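Local coordinates for zinc-type alcohol dehydrogenase-like protein YAHK (Escherichia coli, PDB 1UUF) that reduces a wide range of aldehydes to their alcohols, strongly preferring NADPH to NADH as electron donor, and binds two zinc ions per subunit, at residues T41-G46 and Q152-E157; D335-R340 and G354-R359; I54-V59 and R359-N364; D273-L278 and R307-S312. One frame throughout, in Å; residues are numbered along the deposited sequence.

Contact 1: residues T41-G46 and Q152-E157; sequences TRREPG and QIVVHE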
loop_
_atom_site.group_PDB
_atom_site.type_symbol
_atom_site.label_atom_id
_atom_site.label_comp_id
_atom_site.label_asym_id
_atom_site.label_seq_id
_atom_site.Cartn_x
_atom_site.Cartn_y
_atom_site.Cartn_z
ATOM N N THR A 41 -9.357 -23.538 -34.376
ATOM C CA THR A 41 -10.198 -22.747 -35.257
ATOM C C THR A 41 -10.330 -21.337 -34.697
ATOM O O THR A 41 -10.096 -21.108 -33.510
ATOM C CB THR A 41 -11.609 -23.361 -35.401
ATOM O OG1 THR A 41 -12.289 -23.302 -34.144
ATOM C CG2 THR A 41 -11.510 -24.815 -35.854
ATOM N N ARG A 42 -10.681 -20.403 -35.571
ATOM C CA ARG A 42 -10.881 -19.006 -35.205
ATOM C C ARG A 42 -12.230 -18.587 -35.762
ATOM O O ARG A 42 -12.644 -19.068 -36.816
ATOM C CB ARG A 42 -9.798 -18.116 -35.820
ATOM C CG ARG A 42 -8.407 -18.311 -35.247
ATOM C CD ARG A 42 -8.396 -18.081 -33.754
ATOM N NE ARG A 42 -7.040 -18.032 -33.219
ATOM C CZ ARG A 42 -6.761 -17.957 -31.924
ATOM N NH1 ARG A 42 -7.749 -17.930 -31.038
ATOM N NH2 ARG A 42 -5.499 -17.900 -31.517
ATOM N N ARG A 43 -12.915 -17.693 -35.058
ATOM C CA ARG A 43 -14.209 -17.218 -35.521
ATOM C C ARG A 43 -14.006 -16.361 -36.760
ATOM O O ARG A 43 -12.912 -15.842 -36.995
ATOM C CB ARG A 43 -14.900 -16.381 -34.436
ATOM C CG ARG A 43 -14.199 -15.059 -34.095
ATOM C CD ARG A 43 -15.131 -14.142 -33.301
ATOM N NE ARG A 43 -14.538 -12.840 -32.994
ATOM C CZ ARG A 43 -13.711 -12.610 -31.978
ATOM N NH1 ARG A 43 -13.371 -13.594 -31.157
ATOM N NH2 ARG A 43 -13.225 -11.389 -31.781
ATOM N N GLU A 44 -15.048 -16.235 -37.572
ATOM C CA GLU A 44 -14.969 -15.390 -38.753
ATOM C C GLU A 44 -15.064 -13.978 -38.198
ATOM O O GLU A 44 -15.819 -13.729 -37.258
ATOM C CB GLU A 44 -16.142 -15.660 -39.698
ATOM C CG GLU A 44 -16.090 -17.016 -40.381
ATOM C CD GLU A 44 -14.863 -17.171 -41.256
ATOM O OE1 GLU A 44 -14.664 -16.325 -42.157
ATOM O OE2 GLU A 44 -14.097 -18.137 -41.046
ATOM N N PRO A 45 -14.288 -13.039 -38.754
ATOM C CA PRO A 45 -14.309 -11.652 -38.284
ATOM C C PRO A 45 -15.699 -11.018 -38.295
ATOM O O PRO A 45 -16.382 -11.017 -39.320
ATOM C CB PRO A 45 -13.354 -10.953 -39.247
ATOM C CG PRO A 45 -12.369 -12.032 -39.571
ATOM C CD PRO A 45 -13.260 -13.224 -39.793
ATOM N N GLY A 46 -16.106 -10.490 -37.145
ATOM C CA GLY A 46 -17.396 -9.833 -37.034
ATOM C C GLY A 46 -17.245 -8.376 -37.435
ATOM O O GLY A 46 -16.140 -7.946 -37.761
ATOM N N GLN A 152 -2.930 -17.335 -36.444
ATOM C CA GLN A 152 -3.871 -16.223 -36.549
ATOM C C GLN A 152 -4.716 -16.051 -35.294
ATOM O O GLN A 152 -4.865 -16.971 -34.496
ATOM C CB GLN A 152 -4.815 -16.439 -37.742
ATOM C CG GLN A 152 -4.159 -16.336 -39.112
ATOM C CD GLN A 152 -5.119 -16.644 -40.255
ATOM O OE1 GLN A 152 -4.788 -16.451 -41.425
ATOM N NE2 GLN A 152 -6.310 -17.135 -39.919
ATOM N N ILE A 153 -5.263 -14.850 -35.126
ATOM C CA ILE A 153 -6.134 -14.557 -33.996
ATOM C C ILE A 153 -7.103 -13.475 -34.465
ATOM O O ILE A 153 -6.763 -12.670 -35.332
ATOM C CB ILE A 153 -5.321 -14.089 -32.750
ATOM C CG1 ILE A 153 -6.233 -14.039 -31.515
ATOM C CG2 ILE A 153 -4.685 -12.728 -33.016
ATOM C CD1 ILE A 153 -5.481 -13.863 -30.196
ATOM N N VAL A 154 -8.323 -13.490 -33.932
ATOM C CA VAL A 154 -9.340 -12.508 -34.299
ATOM C C VAL A 154 -9.759 -11.796 -33.020
ATOM O O VAL A 154 -10.209 -12.428 -32.065
ATOM C CB VAL A 154 -10.566 -13.192 -34.951
ATOM C CG1 VAL A 154 -11.616 -12.152 -35.314
ATOM C CG2 VAL A 154 -10.129 -13.957 -36.189
ATOM N N VAL A 155 -9.608 -10.476 -33.006
ATOM C CA VAL A 155 -9.908 -9.688 -31.816
ATOM C C VAL A 155 -10.711 -8.428 -32.117
ATOM O O VAL A 155 -10.509 -7.783 -33.147
ATOM C CB VAL A 155 -8.586 -9.257 -31.124
ATOM C CG1 VAL A 155 -8.875 -8.543 -29.803
ATOM C CG2 VAL A 155 -7.694 -10.471 -30.902
ATOM N N HIS A 156 -11.620 -8.092 -31.204
ATOM C CA HIS A 156 -12.447 -6.888 -31.310
ATOM C C HIS A 156 -11.444 -5.732 -31.369
ATOM O O HIS A 156 -10.514 -5.688 -30.565
ATOM C CB HIS A 156 -13.334 -6.786 -30.064
ATOM C CG HIS A 156 -14.262 -5.611 -30.063
ATOM N ND1 HIS A 156 -13.817 -4.307 -30.006
ATOM C CD2 HIS A 156 -15.614 -5.545 -30.084
ATOM C CE1 HIS A 156 -14.854 -3.489 -29.989
ATOM N NE2 HIS A 156 -15.957 -4.215 -30.035
ATOM N N GLU A 157 -11.628 -4.796 -32.300
ATOM C CA GLU A 157 -10.670 -3.699 -32.453
ATOM C C GLU A 157 -10.382 -2.860 -31.213
ATOM O O GLU A 157 -9.333 -2.220 -31.142
ATOM C CB GLU A 157 -11.071 -2.764 -33.603
ATOM C CG GLU A 157 -12.279 -1.890 -33.339
ATOM C CD GLU A 157 -12.341 -0.700 -34.286
ATOM O OE1 GLU A 157 -13.409 -0.060 -34.369
ATOM O OE2 GLU A 157 -11.319 -0.397 -34.939
HETATM O O HOH W 1 -12.238 -10.015 -28.981
#
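Arg42 reaches over the start of strand 152-156 and takes hold of the carbonyl of Gln152. Its CB lies 4.2 Å from CG2 of Val154; the chain then bends at chi2 (-57°), which carries CG and CD past Gln152 O. NE donates to Gln152 O at 2.7 Å with an N-H...O angle of 140°, the oxygen tilted out of the guanidinium plane, and NH2 adds a weak second bond to the same atom. One guanidinium face rests on Ile153, whose CG1 is 3.9 Å from NH2. The far nitrogens also serve the loop before the strand: NH1 bonds Leu146 O and NH2 bonds Ser150 OG. With an alanine here, Gln152 O would probably lose its main donor in this contact, and Ile153 CG1 the group that lies over it. Arg43 passes over Val154, with NE 3.8 Å from CG1, and its charge is met by Asp140 and Asp49; NH2 reaches His156 N through a water. Pro45 adds its CG at 4.3 Å from Val154 CG1. Direct hydrogen bonding to strand 152-156, which lies in the GroES-like domain, thus comes from Arg42 to Gln152 O, with packing on Val154 beside it.

Contact 2: residues D335-R340 and G354-R359; sequences DIEMIR and GDVKYR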
loop_
_atom_site.group_PDB
_atom_site.type_symbol
_atom_site.label_atom_id
_atom_site.label_comp_id
_atom_site.label_asym_id
_atom_site.label_seq_id
_atom_site.Cartn_x
_atom_site.Cartn_y
_atom_site.Cartn_z
ATOM N N ASP A 335 14.897 -7.079 -25.185
ATOM C CA ASP A 335 16.086 -7.806 -25.628
ATOM C C ASP A 335 15.565 -9.232 -25.721
ATOM O O ASP A 335 15.140 -9.805 -24.720
ATOM C CB ASP A 335 17.209 -7.709 -24.597
ATOM C CG ASP A 335 17.651 -6.280 -24.357
ATOM O OD1 ASP A 335 17.636 -5.485 -25.318
ATOM O OD2 ASP A 335 18.025 -5.954 -23.213
ATOM N N ILE A 336 15.610 -9.807 -26.915
ATOM C CA ILE A 336 15.036 -11.129 -27.109
ATOM C C ILE A 336 15.923 -12.204 -27.706
ATOM O O ILE A 336 17.011 -11.937 -28.215
ATOM C CB ILE A 336 13.800 -11.031 -28.023
ATOM C CG1 ILE A 336 14.244 -10.679 -29.450
ATOM C CG2 ILE A 336 12.857 -9.947 -27.518
ATOM C CD1 ILE A 336 13.125 -10.695 -30.477
ATOM N N GLU A 337 15.424 -13.434 -27.627
ATOM C CA GLU A 337 16.082 -14.587 -28.213
ATOM C C GLU A 337 14.972 -15.275 -28.986
ATOM O O GLU A 337 14.019 -15.790 -28.396
ATOM C CB GLU A 337 16.636 -15.546 -27.165
ATOM C CG GLU A 337 17.405 -16.694 -27.811
ATOM C CD GLU A 337 18.081 -17.598 -26.812
ATOM O OE1 GLU A 337 18.549 -17.086 -25.772
ATOM O OE2 GLU A 337 18.161 -18.819 -27.078
ATOM N N MET A 338 15.089 -15.267 -30.307
ATOM C CA MET A 338 14.080 -15.871 -31.164
ATOM C C MET A 338 14.175 -17.392 -31.153
ATOM O O MET A 338 15.269 -17.955 -31.201
ATOM C CB MET A 338 14.244 -15.347 -32.590
ATOM C CG MET A 338 13.050 -15.598 -33.486
ATOM S SD MET A 338 13.232 -14.760 -35.067
ATOM C CE MET A 338 12.801 -13.086 -34.612
ATOM N N ILE A 339 13.025 -18.057 -31.077
ATOM C CA ILE A 339 12.997 -19.516 -31.065
ATOM C C ILE A 339 11.926 -20.039 -32.011
ATOM O O ILE A 339 11.065 -19.286 -32.465
ATOM C CB ILE A 339 12.701 -20.077 -29.646
ATOM C CG1 ILE A 339 11.328 -19.601 -29.165
ATOM C CG2 ILE A 339 13.784 -19.637 -28.671
ATOM C CD1 ILE A 339 10.923 -20.169 -27.811
ATOM N N ARG A 340 11.993 -21.333 -32.315
ATOM C CA ARG A 340 11.003 -21.961 -33.176
ATOM C C ARG A 340 9.819 -22.324 -32.288
ATOM O O ARG A 340 9.962 -22.430 -31.069
ATOM C CB ARG A 340 11.556 -23.238 -33.813
ATOM C CG ARG A 340 12.785 -23.050 -34.689
ATOM C CD ARG A 340 13.058 -24.327 -35.480
ATOM N NE ARG A 340 13.237 -25.485 -34.607
ATOM C CZ ARG A 340 14.399 -25.860 -34.082
ATOM N NH1 ARG A 340 14.460 -26.927 -33.294
ATOM N NH2 ARG A 340 15.506 -25.178 -34.354
ATOM N N GLY A 354 16.320 -18.605 -15.357
ATOM C CA GLY A 354 16.702 -17.242 -15.681
ATOM C C GLY A 354 17.799 -17.251 -16.727
ATOM O O GLY A 354 18.616 -16.332 -16.799
ATOM N N ASP A 355 17.811 -18.300 -17.545
ATOM C CA ASP A 355 18.818 -18.450 -18.586
ATOM C C ASP A 355 18.380 -17.885 -19.936
ATOM O O ASP A 355 18.359 -18.592 -20.945
ATOM C CB ASP A 355 19.193 -19.927 -18.732
ATOM C CG ASP A 355 20.262 -20.156 -19.780
ATOM O OD1 ASP A 355 21.282 -19.434 -19.754
ATOM O OD2 ASP A 355 20.086 -21.060 -20.625
ATOM N N VAL A 356 18.023 -16.606 -19.943
ATOM C CA VAL A 356 17.613 -15.924 -21.165
ATOM C C VAL A 356 17.825 -14.424 -20.973
ATOM O O VAL A 356 17.651 -13.899 -19.869
ATOM C CB VAL A 356 16.126 -16.215 -21.517
ATOM C CG1 VAL A 356 15.201 -15.651 -20.446
ATOM C CG2 VAL A 356 15.794 -15.628 -22.881
ATOM N N LYS A 357 18.215 -13.738 -22.044
ATOM C CA LYS A 357 18.467 -12.304 -21.978
ATOM C C LYS A 357 17.689 -11.516 -23.029
ATOM O O LYS A 357 18.219 -11.209 -24.099
ATOM C CB LYS A 357 19.968 -12.031 -22.138
ATOM C CG LYS A 357 20.822 -12.573 -20.999
ATOM C CD LYS A 357 22.298 -12.220 -21.164
ATOM C CE LYS A 357 22.925 -12.922 -22.359
ATOM N NZ LYS A 357 22.381 -12.447 -23.665
ATOM N N TYR A 358 16.437 -11.174 -22.730
ATOM C CA TYR A 358 15.793 -11.510 -21.464
ATOM C C TYR A 358 14.390 -12.036 -21.696
ATOM O O TYR A 358 13.636 -12.255 -20.747
ATOM C CB TYR A 358 15.706 -10.277 -20.568
ATOM C CG TYR A 358 17.045 -9.818 -20.072
ATOM C CD1 TYR A 358 17.868 -9.019 -20.860
ATOM C CD2 TYR A 358 17.524 -10.249 -18.839
ATOM C CE1 TYR A 358 19.143 -8.664 -20.432
ATOM C CE2 TYR A 358 18.793 -9.902 -18.401
ATOM C CZ TYR A 358 19.596 -9.113 -19.201
ATOM O OH TYR A 358 20.859 -8.784 -18.774
ATOM N N ARG A 359 14.050 -12.241 -22.960
ATOM C CA ARG A 359 12.722 -12.708 -23.314
ATOM C C ARG A 359 12.761 -13.594 -24.545
ATOM O O ARG A 359 13.391 -13.249 -25.545
ATOM C CB ARG A 359 11.823 -11.500 -23.596
ATOM C CG ARG A 359 10.663 -11.304 -22.628
ATOM C CD ARG A 359 9.571 -12.334 -22.860
ATOM N NE ARG A 359 8.344 -12.018 -22.129
ATOM C CZ ARG A 359 8.207 -12.108 -20.809
ATOM N NH1 ARG A 359 9.223 -12.508 -20.057
ATOM N NH2 ARG A 359 7.048 -11.802 -20.241
HETATM O O HOH W 2 19.239 -14.920 -24.484
#
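With chi1 at -61° in Asp335 and -69° in Tyr358, both side chains set CG opposite the carbonyl carbon, and they run side by side in the same direction. Carboxylate and ring planes stand well apart from parallel, and Asp335 OD2 comes within 3.9 Å of Tyr358 CD1; its other oxygen, OD1, pairs with Lys212. Behind them the backbones join. Tyr358 N, itself part of the cis Lys357-Tyr358 peptide bond, gives a nearly straight bond to Asp335 O (2.7 Å, 173°) from above the carbonyl plane, and Arg359 N adds a weak bond to that oxygen. Glu337 N returns a bond to Arg359 O at 2.9 Å, while Ile336 CA approaches the same acceptor at 3.1 Å in a CA-H...O contact. The extended Glu337 side chain sends OE1 to a water at 2.6 Å that also accepts from Lys357 N; its OE2 is paired with Arg350. Lys357 CB lies over one face of the Tyr358 ring. Strand 336-339 runs parallel to strand 359-363, helix 344-352 lying between them along the chain. Tyr358 packs on helix 231-237 and against the His208 ring, Ile336 leans on helix 170-173, and Arg359 leads off toward Glu83 beside the catalytic zinc site.

Contact 3: residues I54-V59 and R359-N364; sequences IAYCGV and RFVIDN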
loop_
_atom_site.group_PDB
_atom_site.type_symbol
_atom_site.label_atom_id
_atom_site.label_comp_id
_atom_site.label_asym_id
_atom_site.label_seq_id
_atom_site.Cartn_x
_atom_site.Cartn_y
_atom_site.Cartn_z
ATOM N N ILE A 54 -0.416 -13.597 -37.125
ATOM C CA ILE A 54 0.618 -13.456 -36.108
ATOM C C ILE A 54 2.031 -13.695 -36.620
ATOM O O ILE A 54 2.331 -14.734 -37.210
ATOM C CB ILE A 54 0.336 -14.394 -34.917
ATOM C CG1 ILE A 54 -1.045 -14.082 -34.335
ATOM C CG2 ILE A 54 1.399 -14.213 -33.841
ATOM C CD1 ILE A 54 -1.426 -14.949 -33.147
ATOM N N ALA A 55 2.903 -12.718 -36.390
ATOM C CA ALA A 55 4.287 -12.827 -36.826
ATOM C C ALA A 55 5.149 -13.364 -35.694
ATOM O O ALA A 55 5.954 -14.274 -35.896
ATOM C CB ALA A 55 4.804 -11.466 -37.282
ATOM N N TYR A 56 4.974 -12.802 -34.501
ATOM C CA TYR A 56 5.749 -13.227 -33.342
ATOM C C TYR A 56 4.928 -13.214 -32.064
ATOM O O TYR A 56 3.946 -12.481 -31.947
ATOM C CB TYR A 56 6.965 -12.315 -33.140
ATOM C CG TYR A 56 7.837 -12.180 -34.363
ATOM C CD1 TYR A 56 7.659 -11.121 -35.257
ATOM C CD2 TYR A 56 8.804 -13.139 -34.659
ATOM C CE1 TYR A 56 8.425 -11.026 -36.416
ATOM C CE2 TYR A 56 9.573 -13.054 -35.815
ATOM C CZ TYR A 56 9.375 -11.997 -36.688
ATOM O OH TYR A 56 10.115 -11.922 -37.847
ATOM N N CYS A 57 5.340 -14.034 -31.104
ATOM C CA CYS A 57 4.662 -14.090 -29.816
ATOM C C CYS A 57 5.685 -14.295 -28.709
ATOM O O CYS A 57 6.429 -15.274 -28.715
ATOM C CB CYS A 57 3.631 -15.223 -29.779
ATOM S SG CYS A 57 2.629 -15.219 -28.252
ATOM N N GLY A 58 5.723 -13.357 -27.768
ATOM C CA GLY A 58 6.650 -13.461 -26.658
ATOM C C GLY A 58 6.225 -14.567 -25.710
ATOM O O GLY A 58 5.042 -14.897 -25.622
ATOM N N VAL A 59 7.189 -15.153 -25.012
ATOM C CA VAL A 59 6.895 -16.222 -24.068
ATOM C C VAL A 59 6.925 -15.635 -22.659
ATOM O O VAL A 59 7.955 -15.138 -22.199
ATOM C CB VAL A 59 7.919 -17.365 -24.199
ATOM C CG1 VAL A 59 7.580 -18.488 -23.226
ATOM C CG2 VAL A 59 7.920 -17.890 -25.639
ATOM N N ARG A 359 14.050 -12.241 -22.960
ATOM C CA ARG A 359 12.722 -12.708 -23.314
ATOM C C ARG A 359 12.761 -13.594 -24.545
ATOM O O ARG A 359 13.391 -13.249 -25.545
ATOM C CB ARG A 359 11.823 -11.500 -23.596
ATOM C CG ARG A 359 10.663 -11.304 -22.628
ATOM C CD ARG A 359 9.571 -12.334 -22.860
ATOM N NE ARG A 359 8.344 -12.018 -22.129
ATOM C CZ ARG A 359 8.207 -12.108 -20.809
ATOM N NH1 ARG A 359 9.223 -12.508 -20.057
ATOM N NH2 ARG A 359 7.048 -11.802 -20.241
ATOM N N PHE A 360 12.102 -14.744 -24.472
ATOM C CA PHE A 360 12.034 -15.620 -25.628
ATOM C C PHE A 360 10.879 -15.128 -26.486
ATOM O O PHE A 360 9.847 -14.709 -25.963
ATOM C CB PHE A 360 11.755 -17.071 -25.220
ATOM C CG PHE A 360 12.939 -17.783 -24.638
ATOM C CD1 PHE A 360 12.967 -18.127 -23.291
ATOM C CD2 PHE A 360 14.023 -18.117 -25.438
ATOM C CE1 PHE A 360 14.059 -18.796 -22.747
ATOM C CE2 PHE A 360 15.123 -18.788 -24.906
ATOM C CZ PHE A 360 15.142 -19.127 -23.557
ATOM N N VAL A 361 11.061 -15.160 -27.801
ATOM C CA VAL A 361 10.011 -14.756 -28.725
ATOM C C VAL A 361 9.912 -15.804 -29.821
ATOM O O VAL A 361 10.899 -16.127 -30.483
ATOM C CB VAL A 361 10.283 -13.374 -29.353
ATOM C CG1 VAL A 361 9.243 -13.067 -30.429
ATOM C CG2 VAL A 361 10.218 -12.306 -28.278
ATOM N N ILE A 362 8.711 -16.342 -29.992
ATOM C CA ILE A 362 8.453 -17.361 -30.998
ATOM C C ILE A 362 8.311 -16.769 -32.398
ATOM O O ILE A 362 7.646 -15.751 -32.593
ATOM C CB ILE A 362 7.150 -18.126 -30.675
ATOM C CG1 ILE A 362 7.276 -18.809 -29.315
ATOM C CG2 ILE A 362 6.847 -19.136 -31.776
ATOM C CD1 ILE A 362 5.939 -19.139 -28.683
ATOM N N ASP A 363 8.955 -17.413 -33.364
ATOM C CA ASP A 363 8.875 -17.007 -34.762
ATOM C C ASP A 363 7.695 -17.846 -35.241
ATOM O O ASP A 363 7.871 -19.006 -35.608
ATOM C CB ASP A 363 10.145 -17.432 -35.502
ATOM C CG ASP A 363 10.203 -16.905 -36.920
ATOM O OD1 ASP A 363 9.142 -16.585 -37.496
ATOM O OD2 ASP A 363 11.320 -16.824 -37.469
ATOM N N ASN A 364 6.496 -17.272 -35.219
ATOM C CA ASN A 364 5.299 -18.015 -35.600
ATOM C C ASN A 364 5.288 -18.596 -37.005
ATOM O O ASN A 364 4.513 -19.508 -37.292
ATOM C CB ASN A 364 4.056 -17.154 -35.371
ATOM C CG ASN A 364 3.830 -16.862 -33.904
ATOM O OD1 ASN A 364 4.687 -16.276 -33.242
ATOM N ND2 ASN A 364 2.679 -17.282 -33.381
HETATM O O HOH W 3 7.153 -15.008 -38.146
HETATM O O HOH W 4 11.082 -14.150 -38.960
HETATM O O HOH W 5 10.682 -15.571 -22.190
#
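Tyr56 and Asp363 lie side by side on one face of an antiparallel pair, ring and carboxylate planes 42° apart, with Tyr56 CE2 3.9 Å from Asp363 OD1. A water joins Tyr56 OH to Asp363 OD2, and another ties OD1 to Ala55 O; OD2 is also paired with Arg365. Tyr56 CB packs on Val361 CG1 at 3.6 Å, while Ile362 O sits at the ring edge. Ile362, on the face shared with Cys57, meets Val59 at about a right angle, Val59 CG2 to Ile362 CD1 at 3.8 Å. Asn364 CG, opposite its carbonyl carbon (chi1 -66°), turns the amide obliquely across Ile54, ND2 3.4 Å from Ile54 CG2; that nitrogen donates to the carbonyls of Ser150 and Gly148. Cys57 and Ile362 are an antiparallel hydrogen-bonded pair, Ile362 N to Cys57 O being 2.8 Å and 166°, and Val59 N donates to Phe360 O. Arg359 lays a guanidinium face against Val59 O (NE 3.1 Å away, not bonded), its charge taken by Glu83. Ala55 and Tyr56 form a classic beta bulge opposite Val85 of strand 84-91. Strand 359-363 lies between 49-58 and 336-339, with helix 344-352 packed against Val59, Phe360 and Ile362.

Contact 4: residues D273-L278 and R307-S312; sequences DFTTLL and RAIAGS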
loop_
_atom_site.group_PDB
_atom_site.type_symbol
_atom_site.label_atom_id
_atom_site.label_comp_id
_atom_site.label_asym_id
_atom_site.label_seq_id
_atom_site.Cartn_x
_atom_site.Cartn_y
_atom_site.Cartn_z
ATOM N N ASP A 273 13.366 -5.639 4.084
ATOM C CA ASP A 273 14.556 -4.879 3.721
ATOM C C ASP A 273 14.220 -3.788 2.716
ATOM O O ASP A 273 14.717 -2.666 2.819
ATOM C CB ASP A 273 15.632 -5.798 3.131
ATOM C CG ASP A 273 16.171 -6.792 4.139
ATOM O OD1 ASP A 273 16.383 -6.400 5.308
ATOM O OD2 ASP A 273 16.397 -7.960 3.759
ATOM N N PHE A 274 13.373 -4.111 1.743
ATOM C CA PHE A 274 12.994 -3.129 0.734
ATOM C C PHE A 274 12.073 -2.039 1.269
ATOM O O PHE A 274 12.176 -0.883 0.868
ATOM C CB PHE A 274 12.336 -3.819 -0.462
ATOM C CG PHE A 274 13.293 -4.628 -1.284
ATOM C CD1 PHE A 274 13.334 -6.012 -1.166
ATOM C CD2 PHE A 274 14.180 -4.000 -2.153
ATOM C CE1 PHE A 274 14.248 -6.763 -1.904
ATOM C CE2 PHE A 274 15.101 -4.743 -2.896
ATOM C CZ PHE A 274 15.134 -6.122 -2.769
ATOM N N THR A 275 11.168 -2.403 2.169
ATOM C CA THR A 275 10.255 -1.416 2.732
ATOM C C THR A 275 11.037 -0.312 3.440
ATOM O O THR A 275 10.686 0.864 3.351
ATOM C CB THR A 275 9.273 -2.079 3.718
ATOM O OG1 THR A 275 8.462 -3.023 3.004
ATOM C CG2 THR A 275 8.368 -1.035 4.360
ATOM N N THR A 276 12.119 -0.681 4.118
ATOM C CA THR A 276 12.918 0.313 4.825
ATOM C C THR A 276 13.687 1.230 3.880
ATOM O O THR A 276 14.227 2.247 4.311
ATOM C CB THR A 276 13.919 -0.347 5.795
ATOM O OG1 THR A 276 14.878 -1.108 5.053
ATOM C CG2 THR A 276 13.191 -1.261 6.759
ATOM N N LEU A 277 13.730 0.878 2.596
ATOM C CA LEU A 277 14.431 1.696 1.603
ATOM C C LEU A 277 13.517 2.786 1.034
ATOM O O LEU A 277 13.964 3.662 0.292
ATOM C CB LEU A 277 14.935 0.828 0.446
ATOM C CG LEU A 277 15.778 -0.403 0.782
ATOM C CD1 LEU A 277 16.282 -1.020 -0.516
ATOM C CD2 LEU A 277 16.943 -0.016 1.680
ATOM N N LEU A 278 12.234 2.724 1.379
ATOM C CA LEU A 278 11.258 3.699 0.896
ATOM C C LEU A 278 11.215 4.984 1.714
ATOM O O LEU A 278 11.324 4.951 2.934
ATOM C CB LEU A 278 9.856 3.092 0.913
ATOM C CG LEU A 278 9.557 1.906 0.003
ATOM C CD1 LEU A 278 8.182 1.345 0.360
ATOM C CD2 LEU A 278 9.603 2.350 -1.451
ATOM N N ARG A 307 4.262 4.196 4.707
ATOM C CA ARG A 307 4.647 3.549 3.460
ATOM C C ARG A 307 3.557 2.568 3.085
ATOM O O ARG A 307 2.685 2.257 3.896
ATOM C CB ARG A 307 5.948 2.784 3.645
ATOM C CG ARG A 307 7.163 3.646 3.895
ATOM C CD ARG A 307 8.190 2.830 4.647
ATOM N NE ARG A 307 9.504 3.456 4.695
ATOM C CZ ARG A 307 10.393 3.226 5.654
ATOM N NH1 ARG A 307 10.095 2.396 6.645
ATOM N NH2 ARG A 307 11.581 3.811 5.613
ATOM N N ALA A 308 3.608 2.073 1.854
ATOM C CA ALA A 308 2.611 1.124 1.402
ATOM C C ALA A 308 3.196 0.070 0.478
ATOM O O ALA A 308 4.225 0.288 -0.173
ATOM C CB ALA A 308 1.487 1.865 0.681
ATOM N N ILE A 309 2.535 -1.082 0.447
ATOM C CA ILE A 309 2.908 -2.164 -0.448
ATOM C C ILE A 309 1.660 -2.325 -1.305
ATOM O O ILE A 309 0.554 -2.438 -0.783
ATOM C CB ILE A 309 3.189 -3.477 0.307
ATOM C CG1 ILE A 309 4.332 -3.270 1.302
ATOM C CG2 ILE A 309 3.534 -4.583 -0.688
ATOM C CD1 ILE A 309 5.608 -2.748 0.682
ATOM N N ALA A 310 1.834 -2.313 -2.618
ATOM C CA ALA A 310 0.703 -2.436 -3.519
ATOM C C ALA A 310 0.978 -3.482 -4.583
ATOM O O ALA A 310 2.058 -4.067 -4.638
ATOM C CB ALA A 310 0.417 -1.089 -4.179
ATOM N N GLY A 311 -0.026 -3.725 -5.412
ATOM C CA GLY A 311 0.123 -4.680 -6.490
ATOM C C GLY A 311 -0.389 -4.030 -7.756
ATOM O O GLY A 311 -1.058 -2.999 -7.704
ATOM N N SER A 312 -0.069 -4.619 -8.899
ATOM C CA SER A 312 -0.525 -4.084 -10.173
ATOM C C SER A 312 -0.395 -5.177 -11.221
ATOM O O SER A 312 0.501 -6.010 -11.132
ATOM C CB SER A 312 0.330 -2.877 -10.578
ATOM O OG SER A 312 -0.072 -2.353 -11.837
#
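The guanidinium of Arg307 is laid against the turn that follows helix 271-275. Over one face sit Thr275 O, 3.1 Å from NE, and Thr276 CA; neither Thr275 O nor Thr276 O is hydrogen-bonded to it, the angles being poor. At the edge, in plane, lies Leu278 O, gripped side-on by two nitrogens: NE and NH2 each donate at 2.9 Å, at 145° and 144°. NH2 approaches in the carbonyl plane and NE from above it, so a single oxygen takes both bonds and fixes the rotation of the group. The remaining nitrogen, NH1, bonds Asn301 O of helix 299-303. An extended chain from CG to NE puts the group there, Arg307 CD running 3.9 Å from Thr275 CG2 and Arg307 NE 3.8 Å from Leu278 CB. The segment 275-278 is a type I beta turn closed by Leu278 N on Thr275 O, 3.1 Å; it links the helix to strand 278-279 in the Rossmann-type domain, in which strand 308-311 is an outermost strand within the subunit. Replacing Arg307 with a leucine would probably leave Leu278 O without either of its two donors and Asn301 O without its NH1 partner. Further along, the Ile309 and Thr275 side chains cross at about a right angle, Ile309 CD1 3.7 Å from Thr275 OG1; that hydroxyl is hydrogen-bonded to Leu271 O within the helix. Thr276 OG1 turns back onto the helix, donating to Asp273 O at 2.7 Å. Beyond the contact, Ala308 to Ala310 pair antiparallel with a strand of the second subunit, which carries the sheet across the dimer interface.

From the N terminus, the chain first passes 41-46 and then 54-59, and contact 1 closes when strand 152-156 comes back beside the 41-46 loop. Contact 3 opens inside that loop and closes near the C terminus, so the two cross; they touch where Ile153 packs on Ile54. The long loop of contact 3 encloses contact 4, whose centre is about 33 Å from that of contact 3 and which ties a helix end to the Rossmann-type sheet, and then contact 2, a short link across helix 344-352. Contacts 2 and 3 share Arg359 and bring strands 336-339 and 49-58 to the two sides of strand 359-363, joining the C-terminal strands to strand 49-58 in the mixed sheet that contact 1 also reaches.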